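Local coordinates for protein putative mandelate racemase (Bordetella bronchiseptica, PDB 3OZY) that is of unknown function but binds magnesium and m-xylarate and, as an enolase superfamily member, probably acts on an acid-sugar or related carboxylate substrate, at residues E7-A12 with E39-E44; D308-A313 with F363-D368. All coordinates share one frame; numbering follows the deposited sequence.

In the fold
Near the N terminus the chain runs out along strand 5-16 and returns along strand 32-42, so interaction 1 closes a loop of 26 residues inside the N-terminal domain. Much later it enters helix 309-321 of the C-terminal barrel domain, and residues 363-368 come back onto the start of that helix, closing a second loop of 49 residues as interaction 2. The two loops follow in series, neither enclosing the other. The centres of interactions 1 and 2 lie about 15 Å apart, yet the two touch: the Trp-367 ring of the second packs against Glu-39 and His-11 of the first, through CH2 and CZ3. The tail of the barrel domain is thus laid against the N-terminal sheet.

Interaction 1 of 2, residues E7-A12 with E39-E44; sequences EVKAHA and EVRTDE
Lys-9 lies over one face of the Arg-41 guanidinium, its CD 3.8 Å above the plane, while two carboxylates occupy the edge. Glu-39 OE2 lies in the guanidinium plane, 2.9 Å from Arg-41 NE. Glu-7 OE2 is 3.0 Å from Arg-41 NH1 and somewhat out of that plane, and its carboxylate stands 79° to the guanidinium. This pair of salt bridges fixes the group's rotation and probably offsets the like charge of Lys-9 NZ, 3.4 Å from Arg-41 NH2. The His-11 ring is met at its edge, where NE2 donates to Glu-39 OE1 at 2.8 Å; ring and carboxylate are only 20° from coplanar. Glu-39 reaches both partners because its chain is extended, with CG turned away from the backbone N (chi1 -175°). Underneath is an antiparallel ladder: Glu-7/Arg-41 and Lys-9/Glu-39 are hydrogen-bonded pairs flanking the non-hydrogen-bonded pair Val-8/Val-40, and Lys-9 and Glu-39 exchange two bonds, N to O in each direction. The charged side chains share one face of the sheet; the valines occupy the other, where Val-8 packs on helix 58-73 and Val-40 on helix 102-122. Strand 48-50 continues the sheet beyond strand 32-42.

Interaction 2 of 2, residues D308-A313 with F363-D368; sequences DIITVA and FEIDWD
This is a buried, apolar contact between the N-terminal part of helix 309-321 in the barrel domain and the extended segment leading into helix 367-372, held by van der Waals packing. Phe-363 carries most of it. Its ring is presented edge-on to Ala-313, whose CB lies in the ring plane 3.3 Å from Phe-363 CE2, a close approach for two carbons. Ile-310 approaches the same ring obliquely, its CG1 4.1 Å from Phe-363 CZ, with the two side chains crossing at about a right angle. Phe-363 CG stands between its backbone N and carbonyl carbon (chi1 49°), and from there the ring extends to the helix. Farther along, the contact passes to Ile-365, where CD1 of Ile-310 meets CD1 of Ile-365 at 4.1 Å. On its other branch, Ile-365 CG2 sits 3.7 Å above the centre of the Trp-367 ring, so one isoleucine bridges helix and indole. Both helices begin with an aspartate N-cap. Asp-308 OD1 accepts from Thr-311 N at 2.9 Å, 40° out of the carboxylate plane, and its OD2 is held by Ser-51; Asp-366 OD1 receives Phe-369 N and, weakly, Asp-368 N. The contact belongs to the modified beta-alpha barrel of the enolase superfamily: it joins the helix after barrel strand 300-301 to the C-terminal segment, which turns toward the N-terminal sheet, where Trp-367 packs on Leu-37.

Interaction 1 of 2, residues E7-A12 with E39-E44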
loop_
_atom_site.group_PDB
_atom_site.type_symbol
_atom_site.label_atom_id
_atom_site.label_comp_id
_atom_site.label_asym_id
_atom_site.label_seq_id
_atom_site.Cartn_x
_atom_site.Cartn_y
_atom_site.Cartn_z
ATOM N N GLU A 7 -6.316 -25.871 -1.729
ATOM C CA GLU A 7 -6.046 -25.112 -0.510
ATOM C C GLU A 7 -4.932 -24.106 -0.732
ATOM O O GLU A 7 -3.989 -24.366 -1.482
ATOM C CB GLU A 7 -5.602 -26.034 0.625
ATOM C CG GLU A 7 -6.521 -27.185 0.954
ATOM C CD GLU A 7 -5.943 -28.043 2.065
ATOM O OE1 GLU A 7 -5.677 -27.490 3.151
ATOM O OE2 GLU A 7 -5.740 -29.258 1.847
ATOM N N VAL A 8 -5.049 -22.964 -0.064
ATOM C CA VAL A 8 -3.967 -21.988 0.007
ATOM C C VAL A 8 -3.686 -21.744 1.487
ATOM O O VAL A 8 -4.516 -21.169 2.195
ATOM C CB VAL A 8 -4.334 -20.673 -0.709
ATOM C CG1 VAL A 8 -3.198 -19.674 -0.578
ATOM C CG2 VAL A 8 -4.656 -20.938 -2.181
ATOM N N LYS A 9 -2.530 -22.218 1.947
ATOM C CA LYS A 9 -2.173 -22.159 3.363
ATOM C C LYS A 9 -1.028 -21.196 3.600
ATOM O O LYS A 9 -0.164 -21.022 2.741
ATOM C CB LYS A 9 -1.768 -23.546 3.867
ATOM C CG LYS A 9 -2.861 -24.591 3.719
ATOM C CD LYS A 9 -2.412 -25.953 4.224
ATOM C CE LYS A 9 -2.267 -25.953 5.734
ATOM N NZ LYS A 9 -2.038 -27.326 6.260
ATOM N N ALA A 10 -1.022 -20.585 4.777
ATOM C CA ALA A 10 0.054 -19.677 5.153
ATOM C C ALA A 10 0.556 -20.053 6.545
ATOM O O ALA A 10 -0.129 -19.803 7.539
ATOM C CB ALA A 10 -0.453 -18.254 5.133
ATOM N N HIS A 11 1.746 -20.655 6.606
ATOM C CA HIS A 11 2.342 -21.101 7.873
ATOM C C HIS A 11 3.181 -19.987 8.473
ATOM O O HIS A 11 4.209 -19.618 7.918
ATOM C CB HIS A 11 3.252 -22.321 7.668
ATOM C CG HIS A 11 2.596 -23.478 6.980
ATOM N ND1 HIS A 11 1.997 -24.513 7.668
ATOM C CD2 HIS A 11 2.473 -23.777 5.667
ATOM C CE1 HIS A 11 1.516 -25.390 6.803
ATOM N NE2 HIS A 11 1.790 -24.966 5.583
ATOM N N ALA A 12 2.758 -19.464 9.616
ATOM C CA ALA A 12 3.519 -18.426 10.306
ATOM C C ALA A 12 4.668 -19.024 11.112
ATOM O O ALA A 12 4.449 -19.866 11.992
ATOM C CB ALA A 12 2.608 -17.606 11.200
ATOM N N GLU A 39 1.797 -22.384 1.148
ATOM C CA GLU A 39 1.653 -23.719 0.583
ATOM C C GLU A 39 0.378 -23.770 -0.249
ATOM O O GLU A 39 -0.720 -23.593 0.278
ATOM C CB GLU A 39 1.612 -24.763 1.705
ATOM C CG GLU A 39 1.575 -26.199 1.204
ATOM C CD GLU A 39 1.383 -27.213 2.320
ATOM O OE1 GLU A 39 1.423 -26.830 3.505
ATOM O OE2 GLU A 39 1.186 -28.403 2.007
ATOM N N VAL A 40 0.523 -23.975 -1.555
ATOM C CA VAL A 40 -0.630 -24.122 -2.436
ATOM C C VAL A 40 -0.778 -25.591 -2.804
ATOM O O VAL A 40 0.138 -26.198 -3.359
ATOM C CB VAL A 40 -0.480 -23.275 -3.718
ATOM C CG1 VAL A 40 -1.630 -23.564 -4.693
ATOM C CG2 VAL A 40 -0.420 -21.791 -3.367
ATOM N N ARG A 41 -1.931 -26.160 -2.469
ATOM C CA ARG A 41 -2.195 -27.572 -2.723
ATOM C C ARG A 41 -3.162 -27.751 -3.883
ATOM O O ARG A 41 -3.973 -26.873 -4.171
ATOM C CB ARG A 41 -2.787 -28.229 -1.476
ATOM C CG ARG A 41 -1.866 -28.218 -0.269
ATOM C CD ARG A 41 -2.563 -28.854 0.923
ATOM N NE ARG A 41 -1.664 -29.056 2.056
ATOM C CZ ARG A 41 -2.022 -29.655 3.189
ATOM N NH1 ARG A 41 -3.260 -30.105 3.342
ATOM N NH2 ARG A 41 -1.143 -29.803 4.170
ATOM N N THR A 42 -3.074 -28.905 -4.538
ATOM C CA THR A 42 -3.973 -29.230 -5.644
ATOM C C THR A 42 -4.630 -30.589 -5.448
ATOM O O THR A 42 -4.201 -31.396 -4.617
ATOM C CB THR A 42 -3.241 -29.277 -6.996
ATOM O OG1 THR A 42 -2.161 -30.215 -6.930
ATOM C CG2 THR A 42 -2.712 -27.892 -7.384
ATOM N N ASP A 43 -5.661 -30.839 -6.244
ATOM C CA ASP A 43 -6.400 -32.096 -6.171
ATOM C C ASP A 43 -5.534 -33.328 -6.429
ATOM O O ASP A 43 -5.773 -34.384 -5.845
ATOM C CB ASP A 43 -7.636 -32.068 -7.086
ATOM C CG ASP A 43 -7.314 -31.700 -8.537
ATOM O OD1 ASP A 43 -6.157 -31.337 -8.857
ATOM O OD2 ASP A 43 -8.245 -31.775 -9.366
ATOM N N GLU A 44 -4.525 -33.197 -7.285
ATOM C CA GLU A 44 -3.656 -34.323 -7.618
ATOM C C GLU A 44 -2.381 -34.379 -6.773
ATOM O O GLU A 44 -1.487 -35.184 -7.035
ATOM C CB GLU A 44 -3.305 -34.310 -9.109
ATOM C CG GLU A 44 -4.514 -34.419 -10.029
ATOM C CD GLU A 44 -5.194 -35.772 -9.947
ATOM O OE1 GLU A 44 -4.516 -36.756 -9.584
ATOM O OE2 GLU A 44 -6.403 -35.851 -10.247
#

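Interaction 2 of 2, residues D308-A313 with F363-D368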
loop_
_atom_site.group_PDB
_atom_site.type_symbol
_atom_site.label_atom_id
_atom_site.label_comp_id
_atom_site.label_asym_id
_atom_site.label_seq_id
_atom_site.Cartn_x
_atom_site.Cartn_y
_atom_site.Cartn_z
ATOM N N ASP A 308 14.332 -14.644 3.752
ATOM C CA ASP A 308 14.465 -16.078 4.007
ATOM C C ASP A 308 14.990 -16.777 2.756
ATOM O O ASP A 308 15.152 -16.148 1.713
ATOM C CB ASP A 308 13.121 -16.661 4.453
ATOM C CG ASP A 308 12.027 -16.435 3.422
ATOM O OD1 ASP A 308 12.116 -17.062 2.347
ATOM O OD2 ASP A 308 11.099 -15.643 3.681
ATOM N N ILE A 309 15.260 -18.073 2.845
ATOM C CA ILE A 309 15.886 -18.761 1.729
ATOM C C ILE A 309 14.952 -18.883 0.518
ATOM O O ILE A 309 15.411 -19.023 -0.612
ATOM C CB ILE A 309 16.440 -20.145 2.147
ATOM C CG1 ILE A 309 17.468 -20.656 1.129
ATOM C CG2 ILE A 309 15.308 -21.139 2.339
ATOM C CD1 ILE A 309 18.735 -19.839 1.061
ATOM N N ILE A 310 13.646 -18.839 0.755
ATOM C CA ILE A 310 12.700 -18.886 -0.355
ATOM C C ILE A 310 12.718 -17.576 -1.127
ATOM O O ILE A 310 12.749 -17.582 -2.358
ATOM C CB ILE A 310 11.280 -19.207 0.118
ATOM C CG1 ILE A 310 11.275 -20.565 0.826
ATOM C CG2 ILE A 310 10.298 -19.171 -1.063
ATOM C CD1 ILE A 310 9.895 -21.095 1.110
ATOM N N THR A 311 12.737 -16.452 -0.418
ATOM C CA THR A 311 12.811 -15.181 -1.136
ATOM C C THR A 311 14.130 -15.075 -1.893
ATOM O O THR A 311 14.179 -14.558 -3.007
ATOM C CB THR A 311 12.558 -13.937 -0.219
ATOM O OG1 THR A 311 13.612 -13.770 0.741
ATOM C CG2 THR A 311 11.250 -14.068 0.535
ATOM N N VAL A 312 15.206 -15.573 -1.296
ATOM C CA VAL A 312 16.482 -15.642 -1.987
ATOM C C VAL A 312 16.403 -16.519 -3.243
ATOM O O VAL A 312 16.758 -16.080 -4.342
ATOM C CB VAL A 312 17.597 -16.112 -1.027
ATOM C CG1 VAL A 312 18.876 -16.496 -1.790
ATOM C CG2 VAL A 312 17.874 -15.019 -0.008
ATOM N N ALA A 313 15.937 -17.755 -3.089
ATOM C CA ALA A 313 15.866 -18.664 -4.224
ATOM C C ALA A 313 14.980 -18.145 -5.351
ATOM O O ALA A 313 15.342 -18.258 -6.519
ATOM C CB ALA A 313 15.404 -20.058 -3.786
ATOM N N PHE A 363 14.546 -27.008 -4.320
ATOM C CA PHE A 363 15.049 -27.615 -3.089
ATOM C C PHE A 363 13.903 -28.223 -2.297
ATOM O O PHE A 363 12.740 -28.041 -2.638
ATOM C CB PHE A 363 15.768 -26.578 -2.226
ATOM C CG PHE A 363 14.984 -25.318 -2.026
ATOM C CD1 PHE A 363 13.802 -25.323 -1.301
ATOM C CD2 PHE A 363 15.417 -24.128 -2.582
ATOM C CE1 PHE A 363 13.075 -24.168 -1.125
ATOM C CE2 PHE A 363 14.692 -22.968 -2.408
ATOM C CZ PHE A 363 13.519 -22.987 -1.682
ATOM N N GLU A 364 14.250 -28.924 -1.220
ATOM C CA GLU A 364 13.263 -29.528 -0.337
ATOM C C GLU A 364 13.103 -28.733 0.957
ATOM O O GLU A 364 14.086 -28.282 1.545
ATOM C CB GLU A 364 13.666 -30.968 -0.005
ATOM C CG GLU A 364 13.762 -31.889 -1.212
ATOM C CD GLU A 364 12.407 -32.198 -1.823
ATOM O OE1 GLU A 364 11.390 -31.653 -1.344
ATOM O OE2 GLU A 364 12.356 -32.993 -2.785
ATOM N N ILE A 365 11.854 -28.568 1.390
ATOM C CA ILE A 365 11.554 -27.959 2.685
ATOM C C ILE A 365 11.707 -28.993 3.801
ATOM O O ILE A 365 11.260 -30.138 3.661
ATOM C CB ILE A 365 10.106 -27.425 2.737
ATOM C CG1 ILE A 365 9.902 -26.269 1.748
ATOM C CG2 ILE A 365 9.736 -27.004 4.159
ATOM C CD1 ILE A 365 10.699 -25.027 2.073
ATOM N N ASP A 366 12.322 -28.591 4.909
ATOM C CA ASP A 366 12.374 -29.444 6.100
ATOM C C ASP A 366 11.100 -29.193 6.892
ATOM O O ASP A 366 11.008 -28.232 7.659
ATOM C CB ASP A 366 13.608 -29.128 6.950
ATOM C CG ASP A 366 13.734 -30.028 8.175
ATOM O OD1 ASP A 366 12.727 -30.632 8.600
ATOM O OD2 ASP A 366 14.850 -30.112 8.728
ATOM N N TRP A 367 10.112 -30.060 6.702
ATOM C CA TRP A 367 8.813 -29.863 7.330
ATOM C C TRP A 367 8.844 -30.089 8.842
ATOM O O TRP A 367 7.987 -29.587 9.563
ATOM C CB TRP A 367 7.739 -30.702 6.634
ATOM C CG TRP A 367 7.442 -30.198 5.241
ATOM C CD1 TRP A 367 7.920 -30.702 4.066
ATOM C CD2 TRP A 367 6.621 -29.075 4.891
ATOM N NE1 TRP A 367 7.437 -29.969 3.005
ATOM C CE2 TRP A 367 6.639 -28.966 3.485
ATOM C CE3 TRP A 367 5.873 -28.152 5.630
ATOM C CZ2 TRP A 367 5.935 -27.976 2.803
ATOM C CZ3 TRP A 367 5.169 -27.171 4.950
ATOM C CH2 TRP A 367 5.206 -27.093 3.549
ATOM N N ASP A 368 9.845 -30.819 9.324
ATOM C CA ASP A 368 10.023 -30.953 10.764
ATOM C C ASP A 368 10.457 -29.609 11.350
ATOM O O ASP A 368 9.969 -29.188 12.400
ATOM C CB ASP A 368 11.039 -32.051 11.096
ATOM C CG ASP A 368 10.553 -33.435 10.698
ATOM O OD1 ASP A 368 9.327 -33.663 10.703
ATOM O OD2 ASP A 368 11.403 -34.292 10.384
#